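Possible thiamine biosynthesis enzyme (Candida albicans, PDB 2X7Q) is of unknown function but has the periplasmic binding protein fold and probably binds a small solute, perhaps a thiamine-related one. Local coordinates at residues L91-K96 with P199-V204; V95-L100 with K260-N265. The protein carries 1 engineered substitution. All blocks are in the same frame, centred on the assembly; numbering follows the deposited sequence.

Both contacts sit where the chain passes between the two lobes of a type II periplasmic binding protein fold. Contact 1 pairs the outgoing crossing with the return crossing. Contact 2 lays the outgoing crossing against the loop between helices 252-259 and 275-289. Their centres are about 8 Å apart, and V95 and K96 belong to both. V95 backs onto W203 in contact 1 and onto F264 in contact 2. Two further bonds tie them together: S202 OG lies 2.9 Å from S97 O, and N265 ND2 lies 3.0 Å from T93 O. A glycerol, probably from crystallisation, bonds to P98, L100 and T261 in contact 2.

Contact 1 (L91-K96 with P199-V204); sequences LDTYVK and PWSSWV
The hinge of the two-lobed fold holds this antiparallel pair, T93-V95 against W203-V204. Strand 88-95 leaves the five-stranded sheet of one lobe here, and strand 203-208 enters the same sheet on the return. T93 and V204 form a non-hydrogen-bonded pair. V95 and W203 form a hydrogen-bonded pair. The register slips by one residue between them, which is a beta bulge, and the chain turns a corner at Y94. The carbonyl oxygen of W203 serves the bulge twice. Y94 N donates to W203 O at 2.8 Å. V95 N donates to the same W203 O at 3.2 Å and on a straighter line (167°). Both N-H groups come from the same face of the carbonyl, well above its plane. CG2 of T93 also rests 3.4 Å from W203 O. Within the strand, T93 N donates to D92 OD2 at 2.6 Å, while D92 OD1 bonds to G269 N.

V95 and W203 start side by side on the same face of the sheet, with V95 CB 3.6 Å from W203 CB; the end of the indole leads away. V95 CG2 meets the indole obliquely near CD1. With CG anti to the backbone N (chi1 178°), Y94 runs alongside W203. The edge of its ring touches W203 CB through CD2 at 3.8 Å, and its OH bonds to F26 O. I71 lies against both Y94 and W203, and F26 meets the indole of W203. V95 CG1 packs close to S202 OG, whose hydrogen bond goes to S97 O. Just before strand 203-208, S201 holds its OG beside its own backbone N. From there S201 OG donates to K96 O at 2.9 Å, only 18° off the carbonyl plane.

Contact 2 (V95-L100 with K260-N265); sequences VKSPLL and KTVEFN. With GOL (glycerol), chain B.
V95 and F264 make a single backbone bridge at the interlobe hinge, where the crossing from strand 88-95 to strand 100-106 runs beside the loop after helix 252-259. V95 CG2 reaches F264 CD2 at 3.6 Å and meets the ring obliquely. V262 CG2 lies over one face of the same ring, toward its rim. K96 N donates to E263 O at 2.9 Å, approaching nearly end-on to the carbonyl (161°). The K96 side chain then crosses that of E263, with its CD 3.6 Å from E263 OE1. A bend at chi3 (-58°) turns its end toward N265. K96 NZ stays 4.4 Å from E263 OE2, too far for a salt bridge; a water links it weakly to F264 O. S97 returns the backbone bond through its side chain. Its OG sits between its own N and carbonyl carbon, and accepts from E263 N at 2.9 Å. S97 N adds a weak bond to E263 O. Beyond this point a glycerol bonds to both segments and to E177 OE2. Its O3 donates to P98 O, and L100 N donates to its O1 at 2.9 Å. T261 OG1 bonds to W258 O and accepts from glycerol O2, with O2 2.9 Å from T261 OG1.

Contact 1 (L91-K96 with P199-V204)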
loop_
_atom_site.group_PDB
_atom_site.type_symbol
_atom_site.label_atom_id
_atom_site.label_comp_id
_atom_site.label_asym_id
_atom_site.label_seq_id
_atom_site.Cartn_x
_atom_site.Cartn_y
_atom_site.Cartn_z
ATOM N N LEU A 91 -7.413 -7.895 -7.862
ATOM C CA LEU A 91 -8.771 -7.773 -8.380
ATOM C C LEU A 91 -9.069 -6.401 -8.976
ATOM O O LEU A 91 -9.582 -6.299 -10.092
ATOM C CB LEU A 91 -9.787 -8.094 -7.282
ATOM C CG LEU A 91 -9.701 -9.500 -6.687
ATOM C CD1 LEU A 91 -10.694 -9.662 -5.551
ATOM C CD2 LEU A 91 -9.934 -10.547 -7.762
ATOM N N ASP A 92 -8.753 -5.347 -8.230
ATOM C CA ASP A 92 -9.067 -3.992 -8.667
ATOM C C ASP A 92 -8.197 -2.959 -7.955
ATOM O O ASP A 92 -7.428 -3.296 -7.056
ATOM C CB ASP A 92 -10.550 -3.692 -8.425
ATOM C CG ASP A 92 -11.122 -2.714 -9.434
ATOM O OD1 ASP A 92 -12.356 -2.711 -9.625
ATOM O OD2 ASP A 92 -10.340 -1.956 -10.043
ATOM N N THR A 93 -8.324 -1.701 -8.366
ATOM C CA THR A 93 -7.567 -0.611 -7.763
ATOM C C THR A 93 -8.368 0.068 -6.656
ATOM O O THR A 93 -9.534 0.413 -6.847
ATOM C CB THR A 93 -7.179 0.446 -8.813
ATOM O OG1 THR A 93 -6.424 -0.173 -9.861
ATOM C CG2 THR A 93 -6.348 1.551 -8.177
ATOM N N TYR A 94 -7.736 0.257 -5.503
ATOM C CA TYR A 94 -8.380 0.903 -4.364
ATOM C C TYR A 94 -8.074 2.397 -4.340
ATOM O O TYR A 94 -8.959 3.222 -4.108
ATOM C CB TYR A 94 -7.924 0.246 -3.060
ATOM C CG TYR A 94 -8.509 0.873 -1.815
ATOM C CD1 TYR A 94 -9.863 0.765 -1.531
ATOM C CD2 TYR A 94 -7.704 1.562 -0.917
ATOM C CE1 TYR A 94 -10.403 1.332 -0.392
ATOM C CE2 TYR A 94 -8.233 2.132 0.225
ATOM C CZ TYR A 94 -9.583 2.013 0.481
ATOM O OH TYR A 94 -10.114 2.577 1.615
ATOM N N VAL A 95 -6.813 2.738 -4.581
ATOM C CA VAL A 95 -6.398 4.133 -4.661
ATOM C C VAL A 95 -5.748 4.426 -6.007
ATOM O O VAL A 95 -4.786 3.766 -6.402
ATOM C CB VAL A 95 -5.421 4.501 -3.534
ATOM C CG1 VAL A 95 -4.892 5.908 -3.739
ATOM C CG2 VAL A 95 -6.105 4.373 -2.183
ATOM N N LYS A 96 -6.281 5.421 -6.705
ATOM C CA LYS A 96 -5.812 5.762 -8.042
ATOM C C LYS A 96 -4.569 6.649 -8.008
ATOM O O LYS A 96 -3.646 6.472 -8.806
ATOM C CB LYS A 96 -6.928 6.448 -8.829
ATOM C CG LYS A 96 -6.577 6.750 -10.274
ATOM C CD LYS A 96 -7.783 7.288 -11.018
ATOM C CE LYS A 96 -8.942 6.305 -10.961
ATOM N NZ LYS A 96 -10.143 6.826 -11.671
ATOM N N PRO A 199 5.289 5.842 -9.474
ATOM C CA PRO A 199 4.844 6.013 -10.860
ATOM C C PRO A 199 3.487 5.359 -11.099
ATOM O O PRO A 199 2.849 5.619 -12.118
ATOM C CB PRO A 199 5.919 5.279 -11.668
ATOM C CG PRO A 199 7.108 5.212 -10.767
ATOM C CD PRO A 199 6.563 5.108 -9.382
ATOM N N TRP A 200 3.054 4.527 -10.156
ATOM C CA TRP A 200 1.832 3.747 -10.317
ATOM C C TRP A 200 0.781 4.108 -9.273
ATOM O O TRP A 200 1.079 4.781 -8.285
ATOM C CB TRP A 200 2.157 2.257 -10.208
ATOM C CG TRP A 200 2.961 1.929 -8.987
ATOM C CD1 TRP A 200 2.490 1.749 -7.720
ATOM C CD2 TRP A 200 4.384 1.748 -8.917
ATOM N NE1 TRP A 200 3.529 1.465 -6.866
ATOM C CE2 TRP A 200 4.697 1.459 -7.573
ATOM C CE3 TRP A 200 5.414 1.801 -9.857
ATOM C CZ2 TRP A 200 6.007 1.223 -7.152
ATOM C CZ3 TRP A 200 6.711 1.567 -9.435
ATOM C CH2 TRP A 200 6.995 1.281 -8.095
ATOM N N SER A 201 -0.452 3.656 -9.497
ATOM C CA SER A 201 -1.504 3.776 -8.494
ATOM C C SER A 201 -1.057 3.031 -7.241
ATOM O O SER A 201 -0.471 1.956 -7.333
ATOM C CB SER A 201 -2.823 3.208 -9.019
ATOM O OG SER A 201 -3.294 3.958 -10.126
ATOM N N SER A 202 -1.340 3.600 -6.074
ATOM C CA SER A 202 -0.723 3.136 -4.832
ATOM C C SER A 202 -1.370 1.918 -4.167
ATOM O O SER A 202 -0.674 1.105 -3.559
ATOM C CB SER A 202 -0.616 4.288 -3.829
ATOM O OG SER A 202 -1.870 4.900 -3.612
ATOM N N TRP A 203 -2.689 1.789 -4.275
ATOM C CA TRP A 203 -3.395 0.732 -3.553
ATOM C C TRP A 203 -4.271 -0.144 -4.447
ATOM O O TRP A 203 -4.891 0.339 -5.395
ATOM C CB TRP A 203 -4.230 1.340 -2.424
ATOM C CG TRP A 203 -3.398 1.983 -1.355
ATOM C CD1 TRP A 203 -2.788 3.200 -1.413
ATOM C CD2 TRP A 203 -3.084 1.439 -0.062
ATOM N NE1 TRP A 203 -2.115 3.449 -0.241
ATOM C CE2 TRP A 203 -2.280 2.387 0.600
ATOM C CE3 TRP A 203 -3.406 0.246 0.586
ATOM C CZ2 TRP A 203 -1.794 2.170 1.893
ATOM C CZ3 TRP A 203 -2.922 0.038 1.867
ATOM C CH2 TRP A 203 -2.125 0.994 2.506
ATOM N N VAL A 204 -4.317 -1.434 -4.127
ATOM C CA VAL A 204 -5.125 -2.390 -4.876
ATOM C C VAL A 204 -5.821 -3.362 -3.930
ATOM O O VAL A 204 -5.436 -3.496 -2.767
ATOM C CB VAL A 204 -4.273 -3.201 -5.869
ATOM C CG1 VAL A 204 -3.661 -2.293 -6.921
ATOM C CG2 VAL A 204 -3.193 -3.978 -5.128
#

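Contact 2 (V95-L100 with K260-N265)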
loop_
_atom_site.group_PDB
_atom_site.type_symbol
_atom_site.label_atom_id
_atom_site.label_comp_id
_atom_site.label_asym_id
_atom_site.label_seq_id
_atom_site.Cartn_x
_atom_site.Cartn_y
_atom_site.Cartn_z
ATOM N N VAL A 95 -6.813 2.738 -4.581
ATOM C CA VAL A 95 -6.398 4.133 -4.661
ATOM C C VAL A 95 -5.748 4.426 -6.007
ATOM O O VAL A 95 -4.786 3.766 -6.402
ATOM C CB VAL A 95 -5.421 4.501 -3.534
ATOM C CG1 VAL A 95 -4.892 5.908 -3.739
ATOM C CG2 VAL A 95 -6.105 4.373 -2.183
ATOM N N LYS A 96 -6.281 5.421 -6.705
ATOM C CA LYS A 96 -5.812 5.762 -8.042
ATOM C C LYS A 96 -4.569 6.649 -8.008
ATOM O O LYS A 96 -3.646 6.472 -8.806
ATOM C CB LYS A 96 -6.928 6.448 -8.829
ATOM C CG LYS A 96 -6.577 6.750 -10.274
ATOM C CD LYS A 96 -7.783 7.288 -11.018
ATOM C CE LYS A 96 -8.942 6.305 -10.961
ATOM N NZ LYS A 96 -10.143 6.826 -11.671
ATOM N N SER A 97 -4.553 7.604 -7.084
ATOM C CA SER A 97 -3.437 8.537 -6.964
ATOM C C SER A 97 -2.167 7.833 -6.482
ATOM O O SER A 97 -2.237 6.827 -5.778
ATOM C CB SER A 97 -3.803 9.687 -6.023
ATOM O OG SER A 97 -4.304 9.197 -4.792
ATOM N N PRO A 98 -0.997 8.363 -6.865
ATOM C CA PRO A 98 0.295 7.771 -6.495
ATOM C C PRO A 98 0.655 8.033 -5.039
ATOM O O PRO A 98 0.208 9.033 -4.479
ATOM C CB PRO A 98 1.281 8.499 -7.407
ATOM C CG PRO A 98 0.652 9.819 -7.656
ATOM C CD PRO A 98 -0.834 9.552 -7.719
ATOM N N LEU A 99 1.452 7.148 -4.443
ATOM C CA LEU A 99 1.882 7.305 -3.057
ATOM C C LEU A 99 3.104 8.220 -2.961
ATOM O O LEU A 99 4.048 8.087 -3.739
ATOM C CB LEU A 99 2.205 5.941 -2.439
ATOM C CG LEU A 99 2.235 5.868 -0.909
ATOM C CD1 LEU A 99 0.826 5.943 -0.357
ATOM C CD2 LEU A 99 2.926 4.598 -0.432
ATOM N N LEU A 100 3.083 9.147 -2.007
ATOM C CA LEU A 100 4.200 10.068 -1.812
ATOM C C LEU A 100 5.136 9.590 -0.706
ATOM O O LEU A 100 4.805 9.668 0.480
ATOM C CB LEU A 100 3.691 11.477 -1.501
ATOM C CG LEU A 100 4.757 12.549 -1.258
ATOM C CD1 LEU A 100 5.704 12.647 -2.444
ATOM C CD2 LEU A 100 4.113 13.898 -0.973
ATOM N N LYS A 260 -6.496 16.387 -0.010
ATOM C CA LYS A 260 -6.396 17.157 -1.246
ATOM C C LYS A 260 -5.364 16.573 -2.208
ATOM O O LYS A 260 -5.052 17.175 -3.236
ATOM C CB LYS A 260 -6.067 18.622 -0.943
ATOM C CG LYS A 260 -7.167 19.375 -0.198
ATOM C CD LYS A 260 -6.978 20.887 -0.287
ATOM C CE LYS A 260 -5.774 21.365 0.514
ATOM N NZ LYS A 260 -6.006 21.297 1.983
ATOM N N THR A 261 -4.839 15.399 -1.874
ATOM C CA THR A 261 -3.859 14.727 -2.721
ATOM C C THR A 261 -4.329 13.332 -3.120
ATOM O O THR A 261 -3.877 12.780 -4.124
ATOM C CB THR A 261 -2.491 14.601 -2.014
ATOM O OG1 THR A 261 -2.607 13.711 -0.895
ATOM C CG2 THR A 261 -2.007 15.960 -1.538
ATOM N N VAL A 262 -5.234 12.767 -2.327
ATOM C CA VAL A 262 -5.695 11.400 -2.552
ATOM C C VAL A 262 -6.923 11.321 -3.451
ATOM O O VAL A 262 -7.815 12.163 -3.374
ATOM C CB VAL A 262 -6.003 10.683 -1.220
ATOM C CG1 VAL A 262 -7.077 11.422 -0.445
ATOM C CG2 VAL A 262 -6.408 9.238 -1.466
ATOM N N GLU A 263 -6.948 10.308 -4.312
ATOM C CA GLU A 263 -8.120 10.021 -5.131
ATOM C C GLU A 263 -8.425 8.529 -5.119
ATOM O O GLU A 263 -7.790 7.753 -5.832
ATOM C CB GLU A 263 -7.924 10.494 -6.573
ATOM C CG GLU A 263 -9.128 10.218 -7.466
ATOM C CD GLU A 263 -8.851 10.471 -8.934
ATOM O OE1 GLU A 263 -7.671 10.428 -9.335
ATOM O OE2 GLU A 263 -9.817 10.701 -9.691
ATOM N N PHE A 264 -9.395 8.130 -4.306
ATOM C CA PHE A 264 -9.830 6.741 -4.275
ATOM C C PHE A 264 -10.529 6.386 -5.583
ATOM O O PHE A 264 -11.091 7.255 -6.251
ATOM C CB PHE A 264 -10.758 6.497 -3.085
ATOM C CG PHE A 264 -10.086 6.661 -1.750
ATOM C CD1 PHE A 264 -10.187 7.854 -1.047
ATOM C CD2 PHE A 264 -9.352 5.624 -1.198
ATOM C CE1 PHE A 264 -9.567 8.006 0.182
ATOM C CE2 PHE A 264 -8.731 5.770 0.031
ATOM C CZ PHE A 264 -8.839 6.962 0.721
ATOM N N ASN A 265 -10.485 5.110 -5.951
ATOM C CA ASN A 265 -11.114 4.654 -7.185
ATOM C C ASN A 265 -12.632 4.605 -7.059
ATOM O O ASN A 265 -13.193 3.599 -6.633
ATOM C CB ASN A 265 -10.573 3.280 -7.588
ATOM C CG ASN A 265 -11.108 2.809 -8.926
ATOM O OD1 ASN A 265 -11.707 3.580 -9.676
ATOM N ND2 ASN A 265 -10.896 1.535 -9.233
HETATM C C1 GOL B . -0.136 10.371 -0.024
HETATM O O1 GOL B . 1.250 10.040 0.016
HETATM C C2 GOL B . -0.526 10.651 -1.475
HETATM O O2 GOL B . -1.913 10.980 -1.519
HETATM C C3 GOL B . 0.306 11.827 -2.008
HETATM O O3 GOL B . -0.054 12.071 -3.367
HETATM O O HOH W 1 -12.231 8.003 -9.393
#